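PDB 6T5K: Zn-dependent hydrolase, glyoxylase from Echinicola vietnamensis, which probably hydrolyses beta-lactam antibiotics to substituted beta-amino acids with the help of two zinc ions, as a class B metallo-beta-lactamase. Local coordinates for residues Val54-Met59 / Ile220-Trp226; Leu183-Ala189 / Thr230-Thr235; His42-Leu46 / Val69-Ser74; Ala98-His102 / His163-Val168. All blocks are in the same frame, centred on the assembly; numbering follows the deposited sequence.

After strands 22-26 and 30-34, strand 39-48 carries residues 42-46, which open contact 3. Residues 54-59 open contact 1 before contact 3 closes at 69-74, so these two cross. Their strands 39-48, 54-63 and 66-70 belong to the same sheet. Contact 4 (98-102 with 163-168) is nested inside the loop of contact 1. It closes a loop of 60 residues and brings His100 and His102 together with His163 at one zinc ion. Contact 2 opens at 183-189, within that loop, and closes at 230-235 beyond it, so it crosses contact 1. Contact 1 ties the two sheets together next to the second zinc ion, and contact 2 adds the C-terminal helix. Contacts 3, 4 and 2 follow in series.

Contact 1: Val54-Met59 / Ile220-Trp226. With ZN (zinc ion), chain H.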
loop_
_atom_site.group_PDB
_atom_site.type_symbol
_atom_site.label_atom_id
_atom_site.label_comp_id
_atom_site.label_asym_id
_atom_site.label_seq_id
_atom_site.Cartn_x
_atom_site.Cartn_y
_atom_site.Cartn_z
ATOM N N VAL A 54 -2.278 12.904 9.892
ATOM C CA VAL A 54 -2.255 11.463 9.684
ATOM C C VAL A 54 -1.198 11.148 8.657
ATOM O O VAL A 54 -1.259 11.682 7.546
ATOM C CB VAL A 54 -3.636 10.985 9.211
ATOM C CG1 VAL A 54 -3.708 9.496 9.034
ATOM C CG2 VAL A 54 -4.730 11.481 10.157
ATOM N N ALA A 55 -0.220 10.310 9.032
ATOM C CA ALA A 55 0.704 9.797 8.042
ATOM C C ALA A 55 0.031 8.677 7.268
ATOM O O ALA A 55 -0.661 7.842 7.856
ATOM C CB ALA A 55 1.962 9.321 8.739
ATOM N N CYS A 56 0.209 8.682 5.946
ATOM C CA CYS A 56 -0.310 7.646 5.064
ATOM C C CYS A 56 0.873 6.971 4.395
ATOM O O CYS A 56 1.768 7.647 3.872
ATOM C CB CYS A 56 -1.217 8.224 3.989
ATOM S SG CYS A 56 -2.662 9.095 4.648
ATOM N N ASN A 57 0.888 5.646 4.421
ATOM C CA ASN A 57 1.977 4.873 3.855
ATOM C C ASN A 57 1.584 4.238 2.526
ATOM O O ASN A 57 0.454 3.784 2.348
ATOM C CB ASN A 57 2.383 3.730 4.786
ATOM C CG ASN A 57 2.852 4.207 6.120
ATOM O OD1 ASN A 57 3.410 5.317 6.266
ATOM N ND2 ASN A 57 2.646 3.372 7.126
ATOM N N GLY A 58 2.543 4.195 1.606
ATOM C CA GLY A 58 2.529 3.235 0.527
ATOM C C GLY A 58 3.879 2.550 0.454
ATOM O O GLY A 58 4.771 2.791 1.274
ATOM N N MET A 59 4.018 1.698 -0.546
ATOM C CA MET A 59 5.229 0.902 -0.700
ATOM C C MET A 59 5.741 1.089 -2.122
ATOM O O MET A 59 4.952 1.226 -3.052
ATOM C CB MET A 59 4.957 -0.592 -0.432
ATOM C CG MET A 59 6.199 -1.479 -0.635
ATOM S SD MET A 59 5.966 -3.193 -0.071
ATOM C CE MET A 59 4.919 -3.844 -1.362
ATOM N N ILE A 220 4.015 -3.567 6.543
ATOM C CA ILE A 220 3.834 -2.123 6.393
ATOM C C ILE A 220 2.337 -1.836 6.471
ATOM O O ILE A 220 1.578 -2.294 5.598
ATOM C CB ILE A 220 4.399 -1.599 5.070
ATOM C CG1 ILE A 220 5.880 -1.917 4.906
ATOM C CG2 ILE A 220 4.091 -0.092 4.930
ATOM C CD1 ILE A 220 6.295 -1.869 3.450
ATOM N N PRO A 221 1.865 -1.140 7.498
ATOM C CA PRO A 221 0.442 -0.799 7.606
ATOM C C PRO A 221 0.153 0.438 6.778
ATOM O O PRO A 221 1.052 1.132 6.329
ATOM C CB PRO A 221 0.293 -0.467 9.101
ATOM C CG PRO A 221 1.636 0.173 9.432
ATOM C CD PRO A 221 2.656 -0.563 8.611
ATOM N N GLY A 222 -1.134 0.713 6.598
ATOM C CA GLY A 222 -1.539 1.875 5.834
ATOM C C GLY A 222 -1.268 3.183 6.520
ATOM O O GLY A 222 -1.155 4.209 5.838
ATOM N N HIS A 223 -1.122 3.166 7.844
ATOM C CA HIS A 223 -0.837 4.350 8.639
ATOM C C HIS A 223 0.052 3.912 9.792
ATOM O O HIS A 223 -0.143 2.824 10.334
ATOM C CB HIS A 223 -2.147 4.955 9.173
ATOM C CG HIS A 223 -3.151 5.253 8.093
ATOM N ND1 HIS A 223 -3.121 6.405 7.332
ATOM C CD2 HIS A 223 -4.186 4.521 7.623
ATOM C CE1 HIS A 223 -4.101 6.365 6.440
ATOM N NE2 HIS A 223 -4.774 5.238 6.610
ATOM N N GLY A 224 1.017 4.751 10.168
ATOM C CA GLY A 224 1.830 4.467 11.344
ATOM C C GLY A 224 3.083 3.685 11.029
ATOM O O GLY A 224 3.453 3.467 9.873
ATOM N N ASN A 225 3.727 3.239 12.103
ATOM C CA ASN A 225 5.006 2.557 11.992
ATOM C C ASN A 225 4.856 1.151 11.417
ATOM O O ASN A 225 3.945 0.398 11.785
ATOM C CB ASN A 225 5.692 2.478 13.359
ATOM C CG ASN A 225 6.170 3.833 13.857
ATOM O OD1 ASN A 225 6.545 4.695 13.076
ATOM N ND2 ASN A 225 6.147 4.024 15.166
ATOM N N TRP A 226 5.781 0.781 10.528
ATOM C CA TRP A 226 5.874 -0.597 10.112
ATOM C C TRP A 226 6.609 -1.410 11.179
ATOM O O TRP A 226 7.281 -0.885 12.075
ATOM C CB TRP A 226 6.589 -0.651 8.767
ATOM C CG TRP A 226 7.824 0.179 8.698
ATOM C CD1 TRP A 226 9.094 -0.237 8.943
ATOM C CD2 TRP A 226 7.921 1.564 8.317
ATOM N NE1 TRP A 226 9.969 0.794 8.762
ATOM C CE2 TRP A 226 9.271 1.919 8.397
ATOM C CE3 TRP A 226 6.988 2.538 7.960
ATOM C CZ2 TRP A 226 9.714 3.195 8.086
ATOM C CZ3 TRP A 226 7.425 3.801 7.679
ATOM C CH2 TRP A 226 8.771 4.114 7.731
HETATM ZN ZN ZN H . -6.194 4.427 5.152
HETATM O O HOH W 1 4.616 5.924 8.582
HETATM O O HOH W 2 -7.981 4.946 4.122
HETATM O O HOH W 3 -7.193 3.760 7.110
#
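His223 uses both ring nitrogens: NE2 binds a zinc ion at 2.2 Å, and ND1 donates to Ala55 O at 2.9 Å. Asp104 and Cys182 complete the protein ligands of this ion, the Asp-Cys-His site characteristic of subclass B1 metallo-beta-lactamases. Waters 2 and 3 are also bound to it. The contact lies between the two sheets of the alpha-beta/beta-alpha fold. Strand 54-63 of one sheet meets the loop that leaves strand 218-221 of the other.

The ND1 bond is somewhat bent (152°), with Ala55 O close to the ring plane. Together with the zinc bond it fixes the rotation of the imidazole. Cys56 SG also sits at the ring edge, 3.6 Å from His223 CE1. Val54 CG1 approaches obliquely, nearest to His223 ND1.

The next shell is Asn57, which holds the loop on both sides of His223 in sequence. Its ND2 donates to Pro221 O and to Gly224 O, each at 2.9 Å and each near the amide plane. The Gly224 carbonyl is met in its own plane, whereas the donor stands above the plane of the Pro221 carbonyl. With chi1 at -61°, CG lies beside the backbone N, and the amide can bridge the two carbonyls. The backbone N of Asn57 adds a nearly straight bond (172°) to Gly222 O. Farther along the strand, Met59 SD packs on Ile220 CD1 at 3.8 Å, the side chains crossing at about a right angle.

Water 1 donates to Asn57 OD1 at 2.7 Å and to Gly224 O at 3.0 Å.

Contact 2: Leu183-Ala189 / Thr230-Thr235; sequences LIKANGA and TLLHYT
Two hydrogen bonds cross between the loop 183-189 and residues 230-235 of helix 230-239. Tyr234 OH donates to Ala189 O in a short bond of 2.5 Å, from a position tilted out of the carbonyl plane. Lys185 N donates to Thr235 OG1 at 2.9 Å, with an angle of 154°. Thr235 OG1 in turn donates to Leu231 O at 2.8 Å. Leu231 O therefore takes two donors, Thr235 OG1 and Thr235 N, from opposite faces of its plane. The Lys185 ammonium group points elsewhere and bonds to Lys191 O.

Contacts over a ring face come next. CG of Tyr234 stands anti to the backbone N, which carries the ring across to the turn. The Asn187-Gly188 peptide covers one face of Tyr234, with Gly188 N 3.2 Å above the plane and over the ring centre. This peptide lies in the type II beta turn from Ala186 to Ala189, where Gly188 takes the positive phi (79°) of the third position. The turn belongs to the loop that follows zinc ligand Cys182. The helix is the C-terminal one, in an outer layer of the metallo-beta-lactamase fold. The Asn187 amide comes in steeply to the same ring, its plane 82° away, and OD1 lies 3.6 Å from Tyr234 CD1. Thr230 CG2 sits beside that amide.

Apolar contacts lie deeper. Ile184 CD1 meets Leu232 CD2 at 3.6 Å. The other branch, Ile184 CG2, rests on Leu231 CB at 3.9 Å. Val219 of strand 218-221 touches all three of these residues.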
loop_
_atom_site.group_PDB
_atom_site.type_symbol
_atom_site.label_atom_id
_atom_site.label_comp_id
_atom_site.label_asym_id
_atom_site.label_seq_id
_atom_site.Cartn_x
_atom_site.Cartn_y
_atom_site.Cartn_z
ATOM N N LEU A 183 -5.922 -2.246 5.801
ATOM C CA LEU A 183 -6.409 -3.460 6.444
ATOM C C LEU A 183 -5.548 -3.853 7.625
ATOM O O LEU A 183 -6.034 -4.556 8.519
ATOM C CB LEU A 183 -6.364 -4.587 5.406
ATOM C CG LEU A 183 -6.784 -6.007 5.739
ATOM C CD1 LEU A 183 -8.226 -6.059 6.102
ATOM C CD2 LEU A 183 -6.439 -6.861 4.522
ATOM N N ILE A 184 -4.274 -3.455 7.634
ATOM C CA ILE A 184 -3.361 -3.786 8.717
ATOM C C ILE A 184 -3.050 -2.529 9.513
ATOM O O ILE A 184 -2.706 -1.493 8.931
ATOM C CB ILE A 184 -2.074 -4.452 8.210
ATOM C CG1 ILE A 184 -2.408 -5.723 7.397
ATOM C CG2 ILE A 184 -1.113 -4.717 9.388
ATOM C CD1 ILE A 184 -3.265 -6.725 8.143
ATOM N N LYS A 185 -3.191 -2.627 10.839
ATOM C CA LYS A 185 -2.890 -1.547 11.765
ATOM C C LYS A 185 -1.471 -1.634 12.304
ATOM O O LYS A 185 -0.908 -2.719 12.463
ATOM C CB LYS A 185 -3.848 -1.551 12.953
ATOM C CG LYS A 185 -5.289 -1.439 12.539
ATOM C CD LYS A 185 -5.539 -0.186 11.730
ATOM C CE LYS A 185 -7.054 0.051 11.537
ATOM N NZ LYS A 185 -7.338 1.261 10.783
ATOM N N ALA A 186 -0.880 -0.465 12.554
ATOM C CA ALA A 186 0.366 -0.408 13.302
ATOM C C ALA A 186 0.163 -0.985 14.694
ATOM O O ALA A 186 -0.936 -0.940 15.251
ATOM C CB ALA A 186 0.849 1.039 13.410
ATOM N N ASN A 187 1.251 -1.504 15.269
ATOM C CA ASN A 187 1.188 -2.073 16.606
ATOM C C ASN A 187 0.694 -1.014 17.595
ATOM O O ASN A 187 1.220 0.101 17.656
ATOM C CB ASN A 187 2.562 -2.604 17.029
ATOM C CG ASN A 187 2.480 -3.577 18.192
ATOM O OD1 ASN A 187 1.453 -4.226 18.417
ATOM N ND2 ASN A 187 3.571 -3.690 18.928
ATOM N N GLY A 188 -0.337 -1.359 18.364
ATOM C CA GLY A 188 -0.896 -0.462 19.345
ATOM C C GLY A 188 -1.827 0.600 18.787
ATOM O O GLY A 188 -2.349 1.408 19.573
ATOM N N ALA A 189 -2.069 0.624 17.474
ATOM C CA ALA A 189 -2.889 1.679 16.905
ATOM C C ALA A 189 -4.371 1.405 17.130
ATOM O O ALA A 189 -4.798 0.281 17.420
ATOM C CB ALA A 189 -2.652 1.813 15.408
ATOM N N THR A 230 4.163 -9.154 14.129
ATOM C CA THR A 230 3.361 -8.634 15.233
ATOM C C THR A 230 2.151 -7.860 14.721
ATOM O O THR A 230 1.066 -7.932 15.299
ATOM C CB THR A 230 4.235 -7.699 16.074
ATOM O OG1 THR A 230 5.325 -8.434 16.640
ATOM C CG2 THR A 230 3.461 -7.059 17.190
ATOM N N LEU A 231 2.331 -7.058 13.670
ATOM C CA LEU A 231 1.234 -6.203 13.226
ATOM C C LEU A 231 0.024 -7.005 12.793
ATOM O O LEU A 231 -1.120 -6.560 12.982
ATOM C CB LEU A 231 1.669 -5.308 12.075
ATOM C CG LEU A 231 2.321 -3.985 12.497
ATOM C CD1 LEU A 231 3.597 -4.261 13.248
ATOM C CD2 LEU A 231 2.640 -3.095 11.324
ATOM N N LEU A 232 0.252 -8.173 12.184
ATOM C CA LEU A 232 -0.860 -9.014 11.767
ATOM C C LEU A 232 -1.605 -9.546 12.971
ATOM O O LEU A 232 -2.834 -9.517 13.002
ATOM C CB LEU A 232 -0.369 -10.182 10.924
ATOM C CG LEU A 232 0.337 -9.811 9.623
ATOM C CD1 LEU A 232 0.712 -11.095 8.824
ATOM C CD2 LEU A 232 -0.478 -8.848 8.749
ATOM N N HIS A 233 -0.872 -10.028 13.961
ATOM C CA HIS A 233 -1.495 -10.553 15.169
ATOM C C HIS A 233 -2.191 -9.458 15.950
ATOM O O HIS A 233 -3.300 -9.667 16.459
ATOM C CB HIS A 233 -0.439 -11.253 15.996
ATOM C CG HIS A 233 0.213 -12.384 15.278
ATOM N ND1 HIS A 233 1.542 -12.709 15.442
ATOM C CD2 HIS A 233 -0.278 -13.245 14.356
ATOM C CE1 HIS A 233 1.827 -13.754 14.679
ATOM N NE2 HIS A 233 0.744 -14.082 13.995
ATOM N N TYR A 234 -1.552 -8.296 16.062
ATOM C CA TYR A 234 -2.173 -7.156 16.714
ATOM C C TYR A 234 -3.491 -6.785 16.045
ATOM O O TYR A 234 -4.496 -6.546 16.719
ATOM C CB TYR A 234 -1.231 -5.952 16.675
ATOM C CG TYR A 234 -1.919 -4.765 17.290
ATOM C CD1 TYR A 234 -2.076 -4.680 18.662
ATOM C CD2 TYR A 234 -2.451 -3.756 16.499
ATOM C CE1 TYR A 234 -2.758 -3.617 19.227
ATOM C CE2 TYR A 234 -3.156 -2.712 17.046
ATOM C CZ TYR A 234 -3.308 -2.641 18.405
ATOM O OH TYR A 234 -3.994 -1.580 18.960
ATOM N N THR A 235 -3.497 -6.744 14.712
ATOM C CA THR A 235 -4.690 -6.320 13.993
ATOM C C THR A 235 -5.806 -7.332 14.154
ATOM O O THR A 235 -6.961 -6.958 14.375
ATOM C CB THR A 235 -4.379 -6.128 12.513
ATOM O OG1 THR A 235 -3.397 -5.094 12.385
ATOM C CG2 THR A 235 -5.602 -5.718 11.761
#

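Contact 3: His42-Leu46 / Val69-Ser74; sequences HVSFL and VFDTPS
The imidazole of His42 points its edge at the backbone of 69-74, with the carbonyl of Asp71 at that edge, near the ring plane. Pro73 CD and Val69 CG1 approach the ring obliquely, CD at 3.7 Å from His42 CE1. Strands 39-48 and 66-70 both flank strand 54-63 in an antiparallel meander of the larger sheet of the metallo-beta-lactamase fold. The strands therefore run the same way, and segments 42-46 and 69-74 follow nearly the same direction, 13° apart. His42 reaches past the strand between them.

His42 NE2 is shared by two carbonyls. It lies 2.8 Å from Asp71 O and 3.3 Å from Phe70 O, counted from His42 NE2; both bonds are weak. Chi1 of +66° puts the ring between the backbone N and the carbonyl carbon, which turns it toward the segment 69-74. The bonds fall where strand 66-70 ends and Asp71 takes a positive phi, unusual for a residue other than glycine. The Asp71 carboxylate lies on the far side from His42, where OD1 accepts from Thr99 OG1 near the zinc sites.

Beyond the ring, the proline packs on the next inward-facing residue of the strand. Pro73 CB lies 3.5 Å from Ser44 OG, while its CG and CD lean on His42, the two side chains crossing at about a right angle. Glu78 of helix 76-88 touches both Ser44 and Pro73. Leu46 comes up to Ser74, its CD2 at 4.0 Å from Ser74 OG.

Water 4 accepts from Ser74 N at 3.0 Å and is hydrogen-bonded to Ser44 OG at 2.8 Å.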
loop_
_atom_site.group_PDB
_atom_site.type_symbol
_atom_site.label_atom_id
_atom_site.label_comp_id
_atom_site.label_asym_id
_atom_site.label_seq_id
_atom_site.Cartn_x
_atom_site.Cartn_y
_atom_site.Cartn_z
ATOM N N HIS A 42 6.768 4.931 1.225
ATOM C CA HIS A 42 6.536 6.343 0.963
ATOM C C HIS A 42 5.494 6.851 1.950
ATOM O O HIS A 42 4.463 6.210 2.164
ATOM C CB HIS A 42 6.208 6.641 -0.496
ATOM C CG HIS A 42 4.915 6.096 -1.016
ATOM N ND1 HIS A 42 3.719 6.773 -0.873
ATOM C CD2 HIS A 42 4.663 5.058 -1.849
ATOM C CE1 HIS A 42 2.787 6.154 -1.568
ATOM N NE2 HIS A 42 3.331 5.090 -2.138
ATOM N N VAL A 43 5.768 8.009 2.549
ATOM C CA VAL A 43 4.949 8.553 3.628
ATOM C C VAL A 43 4.521 9.950 3.232
ATOM O O VAL A 43 5.371 10.803 2.951
ATOM C CB VAL A 43 5.699 8.586 4.967
ATOM C CG1 VAL A 43 4.764 9.054 6.077
ATOM C CG2 VAL A 43 6.261 7.213 5.318
ATOM N N SER A 44 3.212 10.179 3.216
ATOM C CA SER A 44 2.616 11.492 2.985
ATOM C C SER A 44 1.632 11.785 4.114
ATOM O O SER A 44 1.295 10.911 4.914
ATOM C CB SER A 44 1.936 11.540 1.616
ATOM O OG SER A 44 1.032 10.466 1.437
ATOM N N PHE A 45 1.194 13.029 4.231
ATOM C CA PHE A 45 0.521 13.455 5.449
ATOM C C PHE A 45 -0.839 14.047 5.135
ATOM O O PHE A 45 -0.993 14.797 4.170
ATOM C CB PHE A 45 1.399 14.435 6.224
ATOM C CG PHE A 45 2.733 13.861 6.584
ATOM C CD1 PHE A 45 3.811 13.976 5.719
ATOM C CD2 PHE A 45 2.901 13.172 7.765
ATOM C CE1 PHE A 45 5.038 13.425 6.039
ATOM C CE2 PHE A 45 4.129 12.628 8.095
ATOM C CZ PHE A 45 5.196 12.754 7.228
ATOM N N LEU A 46 -1.815 13.683 5.962
ATOM C CA LEU A 46 -3.215 14.022 5.757
ATOM C C LEU A 46 -3.730 14.671 7.031
ATOM O O LEU A 46 -3.691 14.054 8.101
ATOM C CB LEU A 46 -4.008 12.745 5.466
ATOM C CG LEU A 46 -5.437 12.879 4.951
ATOM C CD1 LEU A 46 -5.468 13.835 3.772
ATOM C CD2 LEU A 46 -5.988 11.504 4.581
ATOM N N VAL A 69 4.697 0.652 -7.594
ATOM C CA VAL A 69 4.221 1.447 -6.469
ATOM C C VAL A 69 2.881 0.906 -5.977
ATOM O O VAL A 69 1.984 0.619 -6.775
ATOM C CB VAL A 69 4.104 2.925 -6.873
ATOM C CG1 VAL A 69 3.551 3.756 -5.727
ATOM C CG2 VAL A 69 5.442 3.458 -7.350
ATOM N N PHE A 70 2.751 0.795 -4.661
ATOM C CA PHE A 70 1.504 0.456 -3.992
ATOM C C PHE A 70 1.017 1.698 -3.280
ATOM O O PHE A 70 1.704 2.207 -2.388
ATOM C CB PHE A 70 1.703 -0.667 -2.975
ATOM C CG PHE A 70 1.847 -2.015 -3.615
ATOM C CD1 PHE A 70 3.035 -2.383 -4.209
ATOM C CD2 PHE A 70 0.766 -2.908 -3.666
ATOM C CE1 PHE A 70 3.155 -3.600 -4.819
ATOM C CE2 PHE A 70 0.898 -4.097 -4.301
ATOM C CZ PHE A 70 2.105 -4.459 -4.843
ATOM N N ASP A 71 -0.161 2.161 -3.692
ATOM C CA ASP A 71 -0.852 3.359 -3.229
ATOM C C ASP A 71 -0.179 4.630 -3.727
ATOM O O ASP A 71 1.056 4.728 -3.809
ATOM C CB ASP A 71 -1.007 3.416 -1.715
ATOM C CG ASP A 71 -2.076 2.477 -1.190
ATOM O OD1 ASP A 71 -2.657 1.697 -1.973
ATOM O OD2 ASP A 71 -2.318 2.517 0.039
ATOM N N THR A 72 -0.996 5.582 -4.066
ATOM C CA THR A 72 -0.501 6.929 -4.280
ATOM C C THR A 72 -0.600 7.709 -2.976
ATOM O O THR A 72 -1.424 7.385 -2.114
ATOM C CB THR A 72 -1.332 7.665 -5.331
ATOM O OG1 THR A 72 -2.658 7.914 -4.848
ATOM C CG2 THR A 72 -1.437 6.866 -6.606
ATOM N N PRO A 73 0.233 8.727 -2.800
ATOM C CA PRO A 73 -0.116 9.783 -1.844
ATOM C C PRO A 73 -1.520 10.318 -2.115
ATOM O O PRO A 73 -2.068 10.115 -3.201
ATOM C CB PRO A 73 0.966 10.843 -2.076
ATOM C CG PRO A 73 2.150 10.057 -2.644
ATOM C CD PRO A 73 1.496 8.995 -3.505
ATOM N N SER A 74 -2.137 10.990 -1.143
ATOM C CA SER A 74 -3.519 11.440 -1.324
ATOM C C SER A 74 -3.655 12.475 -2.431
ATOM O O SER A 74 -4.707 12.569 -3.081
ATOM C CB SER A 74 -4.040 12.070 -0.028
ATOM O OG SER A 74 -4.260 11.077 0.959
HETATM O O HOH W 4 -1.584 11.293 1.800
#

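Contact 4: Ala98-His102 / His163-Val168; sequences ATHFH and HTQDNV. With ZN (zinc ion), chain G.
Val168 N donates to Thr99 O at 2.9 Å, in the carbonyl plane, and the CA-H of Asn167 points at the same oxygen; Thr99 faces Val168 and His100 faces Asn167, so the backbones pass in opposite directions. Beyond this pairing, one zinc ion is bound by His100 NE2 at 2.1 Å, by His102 ND1 and His163 NE2 at 2.0 Å each, and by water 2 at 1.9 Å. His102 thus uses the nitrogen next to its CG, the other two the far one. His100 and His163 meet as an offset edge-to-face pair, planes 73° apart, the edge of His163 over the face of His100.

This is the three-histidine site of the metallo-beta-lactamase superfamily. His100 and His102 come from the His-X-His-X-Asp motif, whose Asp104 binds the neighbouring zinc ion. Water 2 is bound to that ion too, so it bridges the metals. In relatives such a bridging water or hydroxide is thought to attack the beta-lactam.

Thr164 packs against two of the histidines and probably helps to place them. Its OG1 lies between the backbone N and the carbonyl carbon (chi1 57°), which sets OG1 against His100 CB and Thr164 CG2 3.5 Å from His102 CE1. Thr164 OG1 also donates to Asp166 OD1 at 2.6 Å, from above the carboxylate plane. Asp166 OD1 borders the Phe101 ring edge, and its OD2 bonds to Thr125. Thr164 N donates almost straight (170°) to Asn167 OD1, from well above the amide plane. His102 NE2 is hydrogen-bonded to Asp196 OD2, and its CD2 lies over a face of Phe101.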
loop_
_atom_site.group_PDB
_atom_site.type_symbol
_atom_site.label_atom_id
_atom_site.label_comp_id
_atom_site.label_asym_id
_atom_site.label_seq_id
_atom_site.Cartn_x
_atom_site.Cartn_y
_atom_site.Cartn_z
ATOM N N ALA A 98 -3.632 0.404 -6.545
ATOM C CA ALA A 98 -4.459 1.055 -5.527
ATOM C C ALA A 98 -5.022 -0.051 -4.644
ATOM O O ALA A 98 -5.762 -0.912 -5.131
ATOM C CB ALA A 98 -5.617 1.817 -6.155
ATOM N N THR A 99 -4.642 -0.058 -3.371
ATOM C CA THR A 99 -5.005 -1.195 -2.531
ATOM C C THR A 99 -6.425 -1.139 -1.970
ATOM O O THR A 99 -6.868 -2.134 -1.378
ATOM C CB THR A 99 -3.961 -1.451 -1.430
ATOM O OG1 THR A 99 -3.867 -0.350 -0.539
ATOM C CG2 THR A 99 -2.598 -1.795 -2.038
ATOM N N HIS A 100 -7.123 -0.023 -2.098
ATOM C CA HIS A 100 -8.581 0.032 -1.974
ATOM C C HIS A 100 -9.022 1.353 -2.586
ATOM O O HIS A 100 -8.206 2.115 -3.113
ATOM C CB HIS A 100 -9.148 -0.202 -0.558
ATOM C CG HIS A 100 -8.724 0.790 0.479
ATOM N ND1 HIS A 100 -7.521 0.707 1.143
ATOM C CD2 HIS A 100 -9.379 1.842 1.028
ATOM C CE1 HIS A 100 -7.428 1.701 2.013
ATOM N NE2 HIS A 100 -8.545 2.395 1.973
ATOM N N PHE A 101 -10.318 1.617 -2.543
ATOM C CA PHE A 101 -10.865 2.737 -3.312
ATOM C C PHE A 101 -10.712 4.112 -2.664
ATOM O O PHE A 101 -11.071 5.108 -3.298
ATOM C CB PHE A 101 -12.344 2.495 -3.644
ATOM C CG PHE A 101 -13.294 2.738 -2.497
ATOM C CD1 PHE A 101 -13.598 1.713 -1.594
ATOM C CD2 PHE A 101 -13.918 3.978 -2.346
ATOM C CE1 PHE A 101 -14.485 1.932 -0.561
ATOM C CE2 PHE A 101 -14.836 4.189 -1.309
ATOM C CZ PHE A 101 -15.098 3.169 -0.408
ATOM N N HIS A 102 -10.195 4.212 -1.442
ATOM C CA HIS A 102 -10.124 5.508 -0.772
ATOM C C HIS A 102 -9.006 6.393 -1.355
ATOM O O HIS A 102 -8.104 5.940 -2.049
ATOM C CB HIS A 102 -9.868 5.323 0.716
ATOM C CG HIS A 102 -11.044 4.832 1.490
ATOM N ND1 HIS A 102 -10.913 4.232 2.727
ATOM C CD2 HIS A 102 -12.372 4.879 1.231
ATOM C CE1 HIS A 102 -12.110 3.933 3.193
ATOM N NE2 HIS A 102 -13.012 4.310 2.303
ATOM N N HIS A 163 -10.948 -3.319 6.352
ATOM C CA HIS A 163 -11.010 -1.863 6.334
ATOM C C HIS A 163 -12.011 -1.371 5.300
ATOM O O HIS A 163 -12.772 -0.426 5.548
ATOM C CB HIS A 163 -9.621 -1.318 6.010
ATOM C CG HIS A 163 -9.613 0.146 5.755
ATOM N ND1 HIS A 163 -9.810 1.089 6.743
ATOM C CD2 HIS A 163 -9.451 0.835 4.607
ATOM C CE1 HIS A 163 -9.753 2.298 6.215
ATOM N NE2 HIS A 163 -9.535 2.172 4.922
ATOM N N THR A 164 -12.042 -2.017 4.142
ATOM C CA THR A 164 -13.103 -1.825 3.160
ATOM C C THR A 164 -13.459 -3.187 2.564
ATOM O O THR A 164 -12.802 -4.205 2.834
ATOM C CB THR A 164 -12.705 -0.888 2.011
ATOM O OG1 THR A 164 -11.530 -1.410 1.386
ATOM C CG2 THR A 164 -12.474 0.530 2.503
ATOM N N GLN A 165 -14.512 -3.218 1.743
ATOM C CA GLN A 165 -14.883 -4.478 1.118
ATOM C C GLN A 165 -13.880 -4.940 0.079
ATOM O O GLN A 165 -13.793 -6.147 -0.183
ATOM C CB GLN A 165 -16.252 -4.400 0.459
ATOM C CG GLN A 165 -16.401 -3.324 -0.613
ATOM C CD GLN A 165 -17.679 -3.450 -1.365
ATOM O OE1 GLN A 165 -18.604 -2.678 -1.166
ATOM N NE2 GLN A 165 -17.744 -4.413 -2.230
ATOM N N ASP A 166 -13.116 -4.009 -0.513
ATOM C CA ASP A 166 -12.275 -4.263 -1.673
ATOM C C ASP A 166 -10.781 -4.303 -1.348
ATOM O O ASP A 166 -9.977 -4.397 -2.283
ATOM C CB ASP A 166 -12.529 -3.183 -2.726
ATOM C CG ASP A 166 -12.199 -1.771 -2.217
ATOM O OD1 ASP A 166 -12.518 -1.447 -1.051
ATOM O OD2 ASP A 166 -11.630 -0.981 -3.016
ATOM N N ASN A 167 -10.414 -4.163 -0.095
ATOM C CA ASN A 167 -9.006 -4.046 0.213
ATOM C C ASN A 167 -8.149 -5.251 -0.164
ATOM O O ASN A 167 -8.559 -6.340 0.006
ATOM C CB ASN A 167 -8.756 -3.534 1.637
ATOM C CG ASN A 167 -9.466 -4.346 2.725
ATOM O OD1 ASN A 167 -9.683 -3.879 3.808
ATOM N ND2 ASN A 167 -9.743 -5.518 2.432
ATOM N N VAL A 168 -6.962 -4.975 -0.690
ATOM C CA VAL A 168 -6.018 -5.997 -1.104
ATOM C C VAL A 168 -4.675 -5.727 -0.462
ATOM O O VAL A 168 -4.396 -4.615 -0.015
ATOM C CB VAL A 168 -5.849 -6.126 -2.632
ATOM C CG1 VAL A 168 -7.177 -6.543 -3.230
ATOM C CG2 VAL A 168 -5.404 -4.813 -3.234
HETATM ZN ZN ZN G . -9.162 3.580 3.537
HETATM O O HOH W 2 -7.981 4.946 4.122
#